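Local atomic coordinates of discoidin-2 (PDB entry 2VM9), a protein that binds galactose and N-acetylgalactosamine as a trimeric, calcium-containing lectin of a slime mould and may take part in spore coat formation. Residues Ala75-Gly80 with Ile120-Phe125; Asn32-Phe37 with Arg148-Ala153. All coordinates share one frame; numbering follows the deposited sequence.

Interaction 1: Ala75-Gly80 with Ile120-Phe125; sequences AISTQG and IVTINF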
ATOM      1  N   ALA A  75      14.970   5.200 -13.785  1.00  6.93           N
ATOM      2  CA  ALA A  75      16.387   5.560 -13.881  1.00  6.30           C
ATOM      3  C   ALA A  75      17.053   5.474 -12.533  1.00  7.12           C
ATOM      4  O   ALA A  75      16.374   5.453 -11.481  1.00  6.62           O
ATOM      5  CB  ALA A  75      16.561   6.990 -14.451  1.00  5.66           C
ATOM      6  N   ILE A  76      18.382   5.385 -12.587  1.00  6.35           N
ATOM      7  CA  ILE A  76      19.212   5.555 -11.390  1.00  6.69           C
ATOM      8  C   ILE A  76      20.280   6.588 -11.729  1.00  6.24           C
ATOM      9  O   ILE A  76      20.787   6.619 -12.865  1.00  7.14           O
ATOM     10  CB  ILE A  76      19.870   4.214 -10.976  1.00  7.38           C
ATOM     11  CG1 ILE A  76      20.709   4.378  -9.696  1.00  6.27           C
ATOM     12  CG2 ILE A  76      20.735   3.626 -12.139  1.00  7.46           C
ATOM     13  CD1 ILE A  76      21.225   3.052  -9.185  1.00  9.04           C
ATOM     14  N   SER A  77      20.639   7.424 -10.754  1.00  5.24           N
ATOM     15  CA  SER A  77      21.739   8.348 -10.919  1.00  5.18           C
ATOM     16  C   SER A  77      22.730   8.092  -9.792  1.00  5.44           C
ATOM     17  O   SER A  77      22.309   7.915  -8.656  1.00  4.89           O
ATOM     18  CB  SER A  77      21.266   9.781 -10.806  1.00  6.30           C
ATOM     19  OG  SER A  77      20.518  10.105 -11.970  1.00  7.40           O
ATOM     20  N   THR A  78      24.015   8.071 -10.114  1.00  4.67           N
ATOM     21  CA  THR A  78      25.066   7.968  -9.086  1.00  4.93           C
ATOM     22  C   THR A  78      26.066   9.111  -9.225  1.00  4.88           C
ATOM     23  O   THR A  78      26.230   9.713 -10.290  1.00  5.70           O
ATOM     24  CB  THR A  78      25.822   6.601  -9.109  1.00  6.02           C
ATOM     25  OG1 THR A  78      26.622   6.509 -10.295  1.00  6.32           O
ATOM     26  CG2 THR A  78      24.816   5.416  -9.056  1.00  6.95           C
ATOM     27  N   GLN A  79      26.763   9.358  -8.126  1.00  4.69           N
ATOM     28  CA  GLN A  79      27.683  10.444  -8.005  1.00  5.30           C
ATOM     29  C   GLN A  79      28.745   9.956  -7.027  1.00  4.53           C
ATOM     30  O   GLN A  79      28.514   9.054  -6.204  1.00  4.67           O
ATOM     31  CB  GLN A  79      26.874  11.615  -7.457  1.00  6.01           C
ATOM     32  CG  GLN A  79      27.496  12.937  -7.408  1.00  8.95           C
ATOM     33  CD  GLN A  79      26.467  13.947  -6.900  1.00  9.33           C
ATOM     34  OE1 GLN A  79      25.655  13.623  -6.021  1.00  8.40           O
ATOM     35  NE2 GLN A  79      26.495  15.161  -7.437  1.00 10.08           N
ATOM     36  N   GLY A  80      29.924  10.546  -7.104  1.00  5.13           N
ATOM     37  CA  GLY A  80      30.931  10.233  -6.120  1.00  3.92           C
ATOM     38  C   GLY A  80      30.703  11.000  -4.814  1.00  4.61           C
ATOM     39  O   GLY A  80      29.622  11.573  -4.545  1.00  5.06           O
ATOM     40  N   ILE A 120      27.158  13.706 -12.254  1.00  6.73           N
ATOM     41  CA  ILE A 120      26.113  12.700 -12.138  1.00  7.69           C
ATOM     42  C   ILE A 120      26.135  11.775 -13.345  1.00  8.01           C
ATOM     43  O   ILE A 120      26.223  12.227 -14.499  1.00  9.14           O
ATOM     44  CB  ILE A 120      24.749  13.386 -11.969  1.00  7.51           C
ATOM     45  CG1 ILE A 120      24.768  14.176 -10.642  1.00  8.89           C
ATOM     46  CG2 ILE A 120      23.589  12.322 -12.050  1.00  7.46           C
ATOM     47  CD1 ILE A 120      23.584  15.140 -10.458  1.00 10.46           C
ATOM     48  N   VAL A 121      26.050  10.478 -13.090  1.00  7.08           N
ATOM     49  CA  VAL A 121      25.915   9.492 -14.172  1.00  7.35           C
ATOM     50  C   VAL A 121      24.573   8.803 -14.024  1.00  7.28           C
ATOM     51  O   VAL A 121      24.274   8.246 -12.980  1.00  6.75           O
ATOM     52  CB  VAL A 121      27.072   8.454 -14.173  1.00  6.48           C
ATOM     53  CG1 VAL A 121      26.808   7.321 -15.251  1.00  7.39           C
ATOM     54  CG2 VAL A 121      28.409   9.181 -14.394  1.00  7.04           C
ATOM     55  N   THR A 122      23.764   8.866 -15.081  1.00  8.12           N
ATOM     56  CA  THR A 122      22.383   8.363 -15.030  1.00  8.39           C
ATOM     57  C   THR A 122      22.203   7.272 -16.061  1.00 10.05           C
ATOM     58  O   THR A 122      22.650   7.407 -17.230  1.00 10.50           O
ATOM     59  CB  THR A 122      21.372   9.505 -15.294  1.00  7.38           C
ATOM     60  OG1 THR A 122      21.589  10.555 -14.341  1.00  9.12           O
ATOM     61  CG2 THR A 122      19.915   8.981 -15.208  1.00  9.37           C
ATOM     62  N   ILE A 123      21.596   6.186 -15.613  1.00  9.74           N
ATOM     63  CA  ILE A 123      21.230   5.054 -16.422  1.00 11.74           C
ATOM     64  C   ILE A 123      19.713   4.998 -16.458  1.00 11.49           C
ATOM     65  O   ILE A 123      19.055   5.069 -15.415  1.00 10.51           O
ATOM     66  CB  ILE A 123      21.759   3.765 -15.793  1.00 11.90           C
ATOM     67  CG1 ILE A 123      23.267   3.911 -15.513  1.00 15.08           C
ATOM     68  CG2 ILE A 123      21.392   2.521 -16.617  1.00 12.64           C
ATOM     69  CD1 ILE A 123      24.081   4.280 -16.701  1.00 15.52           C
ATOM     70  N   ASN A 124      19.171   4.872 -17.668  1.00 12.00           N
ATOM     71  CA  ASN A 124      17.741   4.798 -17.857  1.00 12.08           C
ATOM     72  C   ASN A 124      17.330   3.375 -18.115  1.00 12.42           C
ATOM     73  O   ASN A 124      18.013   2.651 -18.854  1.00 12.77           O
ATOM     74  CB  ASN A 124      17.352   5.659 -19.058  1.00 12.71           C
ATOM     75  CG  ASN A 124      17.662   7.078 -18.834  1.00 15.22           C
ATOM     76  OD1 ASN A 124      16.889   7.801 -18.199  1.00 19.85           O
ATOM     77  ND2 ASN A 124      18.822   7.509 -19.315  1.00 17.35           N
ATOM     78  N   PHE A 125      16.225   2.963 -17.507  1.00 11.99           N
ATOM     79  CA  PHE A 125      15.743   1.590 -17.665  1.00 12.96           C
ATOM     80  C   PHE A 125      14.583   1.580 -18.640  1.00 13.64           C
ATOM     81  O   PHE A 125      13.525   2.158 -18.369  1.00 13.52           O
ATOM     82  CB  PHE A 125      15.309   0.990 -16.322  1.00 12.58           C
ATOM     83  CG  PHE A 125      16.329   1.132 -15.237  1.00 11.83           C
ATOM     84  CD1 PHE A 125      17.614   0.616 -15.403  1.00 12.82           C
ATOM     85  CD2 PHE A 125      16.000   1.779 -14.037  1.00 11.57           C
ATOM     86  CE1 PHE A 125      18.570   0.752 -14.385  1.00 14.65           C
ATOM     87  CE2 PHE A 125      16.946   1.915 -13.011  1.00 13.05           C
ATOM     88  CZ  PHE A 125      18.228   1.402 -13.186  1.00 13.91           C
TER
HETATM   89  O   HOH W   1      25.216   5.631 -12.514  1.00  7.04           O
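S77 and T122 face each other as a non-hydrogen-bonded pair of two antiparallel strands, and their hydroxyls meet tip to tip, S77 OG 2.6 Å from T122 OG1. Both oxygens stand anti to their carbonyl carbons (chi1 -72° and -57°), which turns them toward each other across the gap; either may donate. On the same face the CB of A75 rests 3.8 Å from N124 OD1, and I120 brings its CG2 branch to 3.7 Å from the CB of S77. The face of I76, T78, V121 and I123 is mainly apolar, apart from the T78 hydroxyl. I76 and I123 run side by side, with I76 CG2 3.8 Å from I123 CB. This methyl reaches F125 CZ at 3.5 Å, and the ring meets the A75-I76 backbone obliquely, F125 CD2 lying 3.6 Å from A75 N. T78 OG1, set between its N and carbonyl carbon (chi1 69°), takes a hydrogen bond from a water that also donates to V121 O, tying the strands together; the hydroxyl is also hydrogen-bonded to N114 OD1. Four backbone bonds join I76 with I123 and T78 with V121, such as V121 N to T78 O at 2.9 Å. Within the discoidin-domain beta-sandwich, strand 70-79 lies between strands 121-131 and 146-153; I76, T78 and I123 pack on Y91 of strand 87-96 in the opposing sheet, where F125 meets L93.

Interaction 2: Asn32-Phe37 with Arg148-Ala153; sequences NSILNF and RWELYA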
ATOM      1  N   ASN A  32      23.600   9.705   4.447  1.00  4.62           N
ATOM      2  CA  ASN A  32      24.369  10.772   3.778  1.00  5.50           C
ATOM      3  C   ASN A  32      24.514  10.522   2.271  1.00  5.64           C
ATOM      4  O   ASN A  32      25.394  11.106   1.623  1.00  5.94           O
ATOM      5  CB  ASN A  32      25.764  10.897   4.396  1.00  4.95           C
ATOM      6  CG  ASN A  32      25.731  11.463   5.816  1.00  4.56           C
ATOM      7  OD1 ASN A  32      24.667  11.843   6.316  1.00  4.85           O
ATOM      8  ND2 ASN A  32      26.883  11.490   6.479  1.00  5.44           N
ATOM      9  N   SER A  33      23.650   9.668   1.726  1.00  5.76           N
ATOM     10  CA  SER A  33      23.870   9.175   0.364  1.00  5.92           C
ATOM     11  C   SER A  33      23.006   9.818  -0.714  1.00  6.06           C
ATOM     12  O   SER A  33      23.138   9.459  -1.878  1.00  5.89           O
ATOM     13  CB  SER A  33      23.752   7.636   0.291  1.00  5.63           C
ATOM     14  OG  SER A  33      22.392   7.200   0.363  1.00  7.54           O
ATOM     15  N   ILE A  34      22.091  10.708  -0.355  1.00  5.12           N
ATOM     16  CA  ILE A  34      21.245  11.265  -1.419  1.00  6.52           C
ATOM     17  C   ILE A  34      22.065  12.051  -2.453  1.00  5.82           C
ATOM     18  O   ILE A  34      23.036  12.756  -2.112  1.00  4.34           O
ATOM     19  CB  ILE A  34      20.085  12.148  -0.902  1.00  7.10           C
ATOM     20  CG1 ILE A  34      19.060  12.279  -2.041  1.00  8.24           C
ATOM     21  CG2 ILE A  34      20.590  13.548  -0.485  1.00  8.08           C
ATOM     22  CD1 ILE A  34      17.739  12.842  -1.602  1.00 11.92           C
ATOM     23  N   LEU A  35      21.662  11.931  -3.712  1.00  5.43           N
ATOM     24  CA  LEU A  35      22.242  12.719  -4.805  1.00  6.29           C
ATOM     25  C   LEU A  35      22.371  14.177  -4.385  1.00  6.05           C
ATOM     26  O   LEU A  35      21.407  14.752  -3.823  1.00  6.26           O
ATOM     27  CB  LEU A  35      21.335  12.627  -6.037  1.00  6.87           C
ATOM     28  CG  LEU A  35      22.040  12.932  -7.359  1.00  6.28           C
ATOM     29  CD1 LEU A  35      22.982  11.772  -7.743  1.00  7.95           C
ATOM     30  CD2 LEU A  35      20.985  13.155  -8.424  1.00  6.85           C
ATOM     31  N   ASN A  36      23.551  14.759  -4.637  1.00  6.60           N
ATOM     32  CA  ASN A  36      23.862  16.175  -4.347  1.00  7.20           C
ATOM     33  C   ASN A  36      23.916  16.544  -2.850  1.00  7.31           C
ATOM     34  O   ASN A  36      23.981  17.736  -2.477  1.00  7.79           O
ATOM     35  CB  ASN A  36      22.906  17.109  -5.107  1.00  6.73           C
ATOM     36  CG  ASN A  36      23.130  17.078  -6.607  1.00  8.86           C
ATOM     37  OD1 ASN A  36      24.273  17.103  -7.073  1.00 10.28           O
ATOM     38  ND2 ASN A  36      22.043  17.043  -7.370  1.00 11.80           N
ATOM     39  N   PHE A  37      23.892  15.519  -2.001  1.00  6.88           N
ATOM     40  CA  PHE A  37      24.032  15.731  -0.569  1.00  6.27           C
ATOM     41  C   PHE A  37      25.261  16.570  -0.299  1.00  7.47           C
ATOM     42  O   PHE A  37      26.350  16.277  -0.802  1.00  6.67           O
ATOM     43  CB  PHE A  37      24.150  14.416   0.222  1.00  6.08           C
ATOM     44  CG  PHE A  37      24.353  14.656   1.706  1.00  5.97           C
ATOM     45  CD1 PHE A  37      23.308  15.115   2.508  1.00  9.36           C
ATOM     46  CD2 PHE A  37      25.594  14.485   2.285  1.00  8.36           C
ATOM     47  CE1 PHE A  37      23.529  15.396   3.896  1.00  7.40           C
ATOM     48  CE2 PHE A  37      25.817  14.745   3.646  1.00  8.30           C
ATOM     49  CZ  PHE A  37      24.783  15.183   4.455  1.00  8.42           C
ATOM     50  N   ARG A 148      26.911   8.827  -3.828  1.00  4.18           N
ATOM     51  CA  ARG A 148      25.601   9.414  -3.621  1.00  4.23           C
ATOM     52  C   ARG A 148      24.752   8.960  -4.808  1.00  4.69           C
ATOM     53  O   ARG A 148      25.290   8.619  -5.853  1.00  4.75           O
ATOM     54  CB  ARG A 148      25.671  10.941  -3.562  1.00  3.69           C
ATOM     55  CG  ARG A 148      26.377  11.452  -2.301  1.00  3.79           C
ATOM     56  CD  ARG A 148      26.629  12.980  -2.395  1.00  5.30           C
ATOM     57  NE  ARG A 148      27.714  13.231  -3.356  1.00  5.24           N
ATOM     58  CZ  ARG A 148      28.058  14.437  -3.808  1.00  7.38           C
ATOM     59  NH1 ARG A 148      27.400  15.530  -3.386  1.00  6.20           N
ATOM     60  NH2 ARG A 148      29.038  14.558  -4.710  1.00  6.08           N
ATOM     61  N   TRP A 149      23.429   8.922  -4.627  1.00  4.96           N
ATOM     62  CA  TRP A 149      22.567   8.351  -5.651  1.00  4.86           C
ATOM     63  C   TRP A 149      21.123   8.768  -5.469  1.00  6.16           C
ATOM     64  O   TRP A 149      20.737   9.306  -4.415  1.00  5.78           O
ATOM     65  CB  TRP A 149      22.671   6.814  -5.682  1.00  4.51           C
ATOM     66  CG  TRP A 149      22.143   6.109  -4.460  1.00  5.53           C
ATOM     67  CD1 TRP A 149      22.192   6.533  -3.144  1.00  5.11           C
ATOM     68  CD2 TRP A 149      21.492   4.839  -4.447  1.00  7.25           C
ATOM     69  NE1 TRP A 149      21.591   5.579  -2.324  1.00  6.01           N
ATOM     70  CE2 TRP A 149      21.189   4.527  -3.100  1.00  6.37           C
ATOM     71  CE3 TRP A 149      21.161   3.913  -5.447  1.00  5.03           C
ATOM     72  CZ2 TRP A 149      20.532   3.338  -2.738  1.00  6.96           C
ATOM     73  CZ3 TRP A 149      20.530   2.743  -5.093  1.00  6.53           C
ATOM     74  CH2 TRP A 149      20.229   2.457  -3.738  1.00  6.46           C
ATOM     75  N   GLU A 150      20.348   8.516  -6.519  1.00  5.75           N
ATOM     76  CA  GLU A 150      18.916   8.691  -6.476  1.00  5.50           C
ATOM     77  C   GLU A 150      18.299   7.638  -7.379  1.00  5.97           C
ATOM     78  O   GLU A 150      18.923   7.160  -8.346  1.00  6.16           O
ATOM     79  CB  GLU A 150      18.531  10.105  -6.916  1.00  5.85           C
ATOM     80  CG  GLU A 150      17.006  10.413  -6.898  1.00  6.91           C
ATOM     81  CD  GLU A 150      16.374  10.190  -5.517  1.00  6.26           C
ATOM     82  OE1 GLU A 150      16.088  11.191  -4.834  1.00  8.13           O
ATOM     83  OE2 GLU A 150      16.146   9.023  -5.133  1.00  5.43           O
ATOM     84  N   LEU A 151      17.082   7.241  -7.023  1.00  5.23           N
ATOM     85  CA  LEU A 151      16.326   6.265  -7.790  1.00  5.68           C
ATOM     86  C   LEU A 151      15.074   6.960  -8.225  1.00  6.71           C
ATOM     87  O   LEU A 151      14.395   7.563  -7.384  1.00  6.65           O
ATOM     88  CB  LEU A 151      15.955   5.096  -6.868  1.00  5.81           C
ATOM     89  CG  LEU A 151      17.096   4.116  -6.576  1.00  6.78           C
ATOM     90  CD1 LEU A 151      16.752   3.264  -5.377  1.00  7.40           C
ATOM     91  CD2 LEU A 151      17.415   3.240  -7.841  1.00  9.80           C
ATOM     92  N   TYR A 152      14.753   6.851  -9.522  1.00  7.20           N
ATOM     93  CA  TYR A 152      13.598   7.549 -10.118  1.00  6.88           C
ATOM     94  C   TYR A 152      12.533   6.527 -10.493  1.00  7.60           C
ATOM     95  O   TYR A 152      12.846   5.509 -11.106  1.00  7.40           O
ATOM     96  CB  TYR A 152      14.002   8.361 -11.349  1.00  7.07           C
ATOM     97  CG  TYR A 152      15.005   9.404 -10.982  1.00  6.80           C
ATOM     98  CD1 TYR A 152      14.586  10.649 -10.512  1.00  7.40           C
ATOM     99  CD2 TYR A 152      16.373   9.123 -11.051  1.00  7.14           C
ATOM    100  CE1 TYR A 152      15.484  11.604 -10.125  1.00  7.99           C
ATOM    101  CE2 TYR A 152      17.310  10.086 -10.666  1.00  5.72           C
ATOM    102  CZ  TYR A 152      16.853  11.330 -10.228  1.00  6.40           C
ATOM    103  OH  TYR A 152      17.707  12.294  -9.825  1.00  7.17           O
ATOM    104  N   ALA A 153      11.294   6.798 -10.089  1.00  7.94           N
ATOM    105  CA  ALA A 153      10.207   5.847 -10.338  1.00  7.97           C
ATOM    106  C   ALA A 153       9.028   6.568 -10.988  1.00  7.92           C
ATOM    107  O   ALA A 153       8.889   7.788 -10.874  1.00  7.59           O
ATOM    108  CB  ALA A 153       9.755   5.179  -9.004  1.00  8.07           C
TER
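The indole of W149 turns an edge toward S33: S33 O lies in the ring plane, 3.3 Å from CD1, and NE1 gives a weak hydrogen bond to S33 OG at 3.2 Å. S33 OG is also hydrogen-bonded to V30 O. The Y152 ring carries E150 CG over one face, offset toward the rim, while its OH touches L35 CD2 at 3.7 Å. N32 CA sits centred over one face of the F37 ring. At the guanidinium of R148, F37 O sits by the edge but 27° out of the plane, accepting from NH1 at 2.9 Å. A bend at chi3 (-73°) folds the arginine chain past I34 O toward this carbonyl; NE and NH2 are taken by G80 O, N118 OD1 and R117 O, so with F37 O four acceptors hold the group and fix its rotation. L35 crosses E150 at about a right angle, CB to CB 3.9 Å. Backbone N atoms of L151, L11 and A12 hold the E150 carboxylate. The backbones join through a single bridge: W149 N donates to S33 O, whereas L35 N approaches W149 O at 2.9 Å, 53° out of the carbonyl plane. A type II turn from I34 to F37, with F37 N bonded to I34 O, reverses the chain. The contact lays the irregular loop between strands 17-20 and 52-53 along strand 146-153, paired with strands 70-79 and 8-9 in the F5/8 type C (discoidin) beta-sandwich; W149 packs on I63 and A65 of strand 63-67 in the other sheet, and I34 on R19 of a second subunit.

Overall arrangement
Interactions 1 and 2 share one sheet of the beta-sandwich, their centres about 9 Å apart, because strands 70-79 and 146-153 are neighbours in it. Two probable hydrogen bonds join them directly: Q79 OE1 to N36 N and G80 O to R148 NE, each 2.8 Å. Packing continues between S77 O and W149 CB at 3.2 Å. Residues 75-80 therefore meet 120-125 along one edge and 148-153 along the other, with 32-37 reaching Q79 from the loop. Interaction 2 is near the calcium site of N39, S40 and D47, the F37 side chain being about 7 Å from the ion; interaction 1 lies away from the annotated sites.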